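Local coordinates for FAD-dependent pyridine nucleotide-disulphide oxidoreductase (PDB 3IWA), which probably acts as an FAD-dependent oxidoreductase that takes electrons from a reduced pyridine nucleotide, as related disulphide oxidoreductases do, at residues H90-A95 with P287-G292; G274-I277 with R283-D286. All coordinates share one frame; numbering follows the deposited sequence. Where two conformers were deposited one is given.

Contact 1 (H90-A95 with P287-G292); sequences HAIDRA and PDIFAG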
loop_
_atom_site.group_PDB
_atom_site.type_symbol
_atom_site.label_atom_id
_atom_site.label_comp_id
_atom_site.label_asym_id
_atom_site.label_seq_id
_atom_site.Cartn_x
_atom_site.Cartn_y
_atom_site.Cartn_z
ATOM N N HIS A 90 -3.092 30.547 30.820
ATOM C CA HIS A 90 -2.120 30.714 31.905
ATOM C C HIS A 90 -2.200 29.526 32.831
ATOM O O HIS A 90 -1.176 29.055 33.309
ATOM C CB HIS A 90 -2.362 32.034 32.659
ATOM C CG HIS A 90 -1.707 32.104 34.006
ATOM N ND1 HIS A 90 -2.417 31.961 35.181
ATOM C CD2 HIS A 90 -0.416 32.313 34.367
ATOM C CE1 HIS A 90 -1.591 32.055 36.206
ATOM N NE2 HIS A 90 -0.371 32.271 35.742
ATOM N N ALA A 91 -3.407 29.031 33.061
ATOM C CA ALA A 91 -3.609 27.920 33.973
ATOM C C ALA A 91 -4.905 27.220 33.664
ATOM O O ALA A 91 -5.829 27.833 33.151
ATOM C CB ALA A 91 -3.635 28.406 35.436
ATOM N N ILE A 92 -4.960 25.939 34.001
ATOM C CA ILE A 92 -6.167 25.156 33.887
ATOM C C ILE A 92 -6.615 24.738 35.273
ATOM O O ILE A 92 -5.837 24.182 36.024
ATOM C CB ILE A 92 -5.944 23.903 33.022
ATOM C CG1 ILE A 92 -5.658 24.321 31.580
ATOM C CG2 ILE A 92 -7.181 22.974 33.067
ATOM C CD1 ILE A 92 -5.267 23.203 30.706
ATOM N N ASP A 93 -7.874 24.995 35.607
ATOM C CA ASP A 93 -8.434 24.471 36.847
ATOM C C ASP A 93 -9.413 23.403 36.453
ATOM O O ASP A 93 -10.511 23.689 35.995
ATOM C CB ASP A 93 -9.107 25.572 37.678
ATOM C CG ASP A 93 -9.551 25.087 39.066
ATOM O OD1 ASP A 93 -9.555 23.863 39.324
ATOM O OD2 ASP A 93 -9.922 25.948 39.900
ATOM N N ARG A 94 -8.986 22.168 36.655
ATOM C CA ARG A 94 -9.743 20.995 36.240
ATOM C C ARG A 94 -11.019 20.771 37.046
ATOM O O ARG A 94 -12.076 20.481 36.468
ATOM C CB ARG A 94 -8.854 19.766 36.329
ATOM C CG ARG A 94 -7.811 19.758 35.257
ATOM C CD ARG A 94 -6.695 18.874 35.655
ATOM N NE ARG A 94 -7.177 17.538 35.940
ATOM C CZ ARG A 94 -6.480 16.639 36.611
ATOM N NH1 ARG A 94 -5.276 16.949 37.065
ATOM N NH2 ARG A 94 -6.981 15.437 36.825
ATOM N N ALA A 95 -10.929 20.898 38.371
ATOM C CA ALA A 95 -12.113 20.721 39.240
ATOM C C ALA A 95 -13.212 21.737 38.886
ATOM O O ALA A 95 -14.396 21.378 38.752
ATOM C CB ALA A 95 -11.727 20.831 40.718
ATOM N N PRO A 287 -10.934 13.056 32.153
ATOM C CA PRO A 287 -11.802 12.577 31.074
ATOM C C PRO A 287 -12.507 13.672 30.280
ATOM O O PRO A 287 -13.036 13.394 29.219
ATOM C CB PRO A 287 -12.814 11.650 31.790
ATOM C CG PRO A 287 -12.732 11.977 33.230
ATOM C CD PRO A 287 -11.339 12.516 33.469
ATOM N N ASP A 288 -12.471 14.905 30.761
ATOM C CA ASP A 288 -13.033 16.045 30.014
ATOM C C ASP A 288 -11.972 16.800 29.204
ATOM O O ASP A 288 -12.264 17.776 28.520
ATOM C CB ASP A 288 -13.768 16.997 30.992
ATOM C CG ASP A 288 -14.994 16.317 31.678
ATOM O OD1 ASP A 288 -15.726 15.563 30.993
ATOM O OD2 ASP A 288 -15.212 16.533 32.891
ATOM N N ILE A 289 -10.738 16.321 29.268
ATOM C CA ILE A 289 -9.647 16.972 28.568
ATOM C C ILE A 289 -8.979 16.015 27.594
ATOM O O ILE A 289 -8.476 14.978 28.002
ATOM C CB ILE A 289 -8.599 17.495 29.542
ATOM C CG1 ILE A 289 -9.268 18.471 30.552
ATOM C CG2 ILE A 289 -7.487 18.168 28.759
ATOM C CD1 ILE A 289 -8.314 19.063 31.574
ATOM N N PHE A 290 -8.979 16.405 26.318
ATOM C CA PHE A 290 -8.358 15.646 25.239
ATOM C C PHE A 290 -7.056 16.344 24.873
ATOM O O PHE A 290 -6.918 17.512 25.136
ATOM C CB PHE A 290 -9.265 15.581 23.983
ATOM C CG PHE A 290 -10.622 14.920 24.219
ATOM C CD1 PHE A 290 -11.710 15.675 24.658
ATOM C CD2 PHE A 290 -10.800 13.568 23.983
ATOM C CE1 PHE A 290 -12.942 15.079 24.885
ATOM C CE2 PHE A 290 -12.021 12.944 24.205
ATOM C CZ PHE A 290 -13.104 13.686 24.653
ATOM N N ALA A 291 -6.149 15.606 24.222
ATOM C CA ALA A 291 -4.856 16.073 23.768
ATOM C C ALA A 291 -4.466 15.260 22.537
ATOM O O ALA A 291 -4.804 14.093 22.429
ATOM C CB ALA A 291 -3.801 15.898 24.875
ATOM N N GLY A 292 -3.772 15.885 21.604
ATOM C CA GLY A 292 -3.178 15.168 20.482
ATOM C C GLY A 292 -2.020 15.924 19.852
ATOM O O GLY A 292 -1.633 16.997 20.323
#

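Contact 2 (G274-I277 with R283-D286); sequences GAII and RTSD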
loop_
_atom_site.group_PDB
_atom_site.type_symbol
_atom_site.label_atom_id
_atom_site.label_comp_id
_atom_site.label_asym_id
_atom_site.label_seq_id
_atom_site.Cartn_x
_atom_site.Cartn_y
_atom_site.Cartn_z
ATOM N N GLY A 274 7.831 14.300 29.246
ATOM C CA GLY A 274 6.831 15.384 29.342
ATOM C C GLY A 274 5.644 15.263 28.383
ATOM O O GLY A 274 4.841 16.187 28.274
ATOM N N ALA A 275 5.539 14.140 27.665
ATOM C CA ALA A 275 4.451 13.966 26.697
ATOM C C ALA A 275 3.191 13.624 27.469
ATOM O O ALA A 275 3.233 12.821 28.387
ATOM C CB ALA A 275 4.778 12.877 25.662
ATOM N N ILE A 276 2.080 14.265 27.117
ATOM C CA ILE A 276 0.779 13.988 27.738
ATOM C C ILE A 276 0.324 12.560 27.391
ATOM O O ILE A 276 0.349 12.154 26.222
ATOM C CB ILE A 276 -0.259 14.989 27.260
ATOM C CG1 ILE A 276 0.079 16.410 27.740
ATOM C CG2 ILE A 276 -1.635 14.592 27.709
ATOM C CD1 ILE A 276 -0.772 17.473 27.102
ATOM N N ILE A 277 -0.060 11.797 28.413
ATOM C CA ILE A 277 -0.465 10.426 28.236
ATOM C C ILE A 277 -1.947 10.431 27.954
ATOM O O ILE A 277 -2.722 10.969 28.728
ATOM C CB ILE A 277 -0.140 9.579 29.472
ATOM C CG1 ILE A 277 1.375 9.456 29.658
ATOM C CG2 ILE A 277 -0.790 8.159 29.395
ATOM C CD1 ILE A 277 1.743 8.759 30.982
ATOM N N ARG A 283 -8.214 10.881 25.247
ATOM C CA ARG A 283 -8.451 11.474 26.558
ATOM C C ARG A 283 -7.226 11.420 27.436
ATOM O O ARG A 283 -6.628 10.370 27.576
ATOM C CB ARG A 283 -9.549 10.717 27.322
ATOM C CG ARG A 283 -10.953 10.881 26.767
ATOM C CD ARG A 283 -12.021 10.383 27.744
ATOM N NE ARG A 283 -13.317 10.926 27.352
ATOM C CZ ARG A 283 -14.157 10.342 26.497
ATOM N NH1 ARG A 283 -15.294 10.953 26.164
ATOM N NH2 ARG A 283 -13.854 9.163 25.961
ATOM N N THR A 284 -6.907 12.536 28.089
ATOM C CA THR A 284 -5.832 12.586 29.090
ATOM C C THR A 284 -6.267 11.895 30.393
ATOM O O THR A 284 -7.280 11.251 30.446
ATOM C CB THR A 284 -5.451 14.046 29.401
ATOM O OG1 THR A 284 -6.534 14.698 30.060
ATOM C CG2 THR A 284 -5.157 14.811 28.137
ATOM N N SER A 285 -5.493 12.004 31.447
ATOM C CA SER A 285 -5.941 11.506 32.770
ATOM C C SER A 285 -7.204 12.205 33.311
ATOM O O SER A 285 -7.853 11.695 34.223
ATOM C CB SER A 285 -4.805 11.579 33.784
ATOM O OG SER A 285 -4.170 12.831 33.757
ATOM N N ASP A 286 -7.562 13.347 32.727
ATOM C CA ASP A 286 -8.839 14.023 33.018
ATOM C C ASP A 286 -9.803 13.755 31.874
ATOM O O ASP A 286 -9.544 14.212 30.762
ATOM C CB ASP A 286 -8.633 15.525 33.158
ATOM C CG ASP A 286 -9.885 16.257 33.660
ATOM O OD1 ASP A 286 -10.995 16.048 33.147
ATOM O OD2 ASP A 286 -9.752 17.097 34.560
HETATM O O HOH W 1 -2.706 12.448 30.821
#

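Contact 1 (H90-A95 with P287-G292)
R94 and I289 meet across backbones that stay well apart, for the nearest CA atoms of 90-95 and 287-292, those of R94 and D288, are 8.6 Å from each other, too far for direct pairing as strands. Only side chains bridge this distance. I289 does most of the reaching: its CG1 arm is fully extended (chi2 -180°), which carries CD1 to the far end of the side chain and places it against two residues of 90-95. One is R94, whose CG lies 3.8 Å from I289 CD1, the two side chains crossing at about a right angle. The other is I92, which offers its branch methyl rather than its chain end, CG2 being 4.3 Å from I289 CD1. R94 was modelled in two conformers, and the details of its side chain belong to one of them. There the chain bends at chi3 (56°), and its polar end turns to partners elsewhere: NE makes a salt bridge with D286, and NH1 a hydrogen bond with the carbonyl oxygen of A266. I92 and I289 also both pack on Y114, L117 and L119, so the isoleucine pair belongs to a larger apolar layer built on strand 116-119. This layer joins 87-93, an edge strand of the three-stranded antiparallel meander, to the edge strand 289-291 of the five-stranded parallel sheet, an arrangement familiar from the FAD domain of this family. Just before I289, D288 holds K116 in a salt bridge and accepts a hydrogen bond from H97. With a summed buried surface of just 86 Å², the chemistry implies a thin apolar touch of a methylene and two methyl groups, with directional bonding left to the polar groups at its border.

Contact 2 (G274-I277 with R283-D286)
I276 lays its branch methyl against that of T284, CG2 to CG2 at 3.6 Å, with the two side chains oblique to each other. The same threonine is fixed on its polar side. Its first torsion (67°) sets OG1 between the backbone N and the carbonyl carbon, where it accepts a hydrogen bond from D286 N at 3.2 Å and so forms an ST turn; OG1 is also hydrogen-bonded to I289 O. The branches thus divide the work, CG2 facing I276 while OG1 holds the turn. Beside this apolar touch, the backbones meet through I277 O. It takes a CA-H...O contact from T284 CA at 3.5 Å, with 157° at the hydrogen. A water donates to I277 O at 2.6 Å and accepts from S285 N at 2.9 Å, joining two chain sections that do not pair directly. S285 OG, in turn, is hydrogen-bonded to E269 N. The short, weakly bonded strand at about 276-277 is an edge of a small mixed sheet, parallel to 296-299, and both I276 and T284 pack on A291 of strand 289-291, while T284 also touches L268, beyond helix 261-266.

The centres of contacts 1 and 2 lie 9 Å apart, on the same side of the chain's centre. Along the chain 90-95 comes first, followed much later by 274-277, 283-286 and 287-292, the last two directly consecutive. Beyond the R94-D286 salt bridge, the contacts also touch through packing: R283 CG is 3.5 Å from F290 CE2, and T284 CG2 3.7 Å from A291 CB. Strand 289-291 packs against 90-95 through I289 and against 283-286 through F290 and A291, joining both contacts to the parallel sheet. The chain runs on into a Gly-Asp pair that in relatives contacts FAD, so a similar cofactor position is likely here, although the contacts themselves are structural packing.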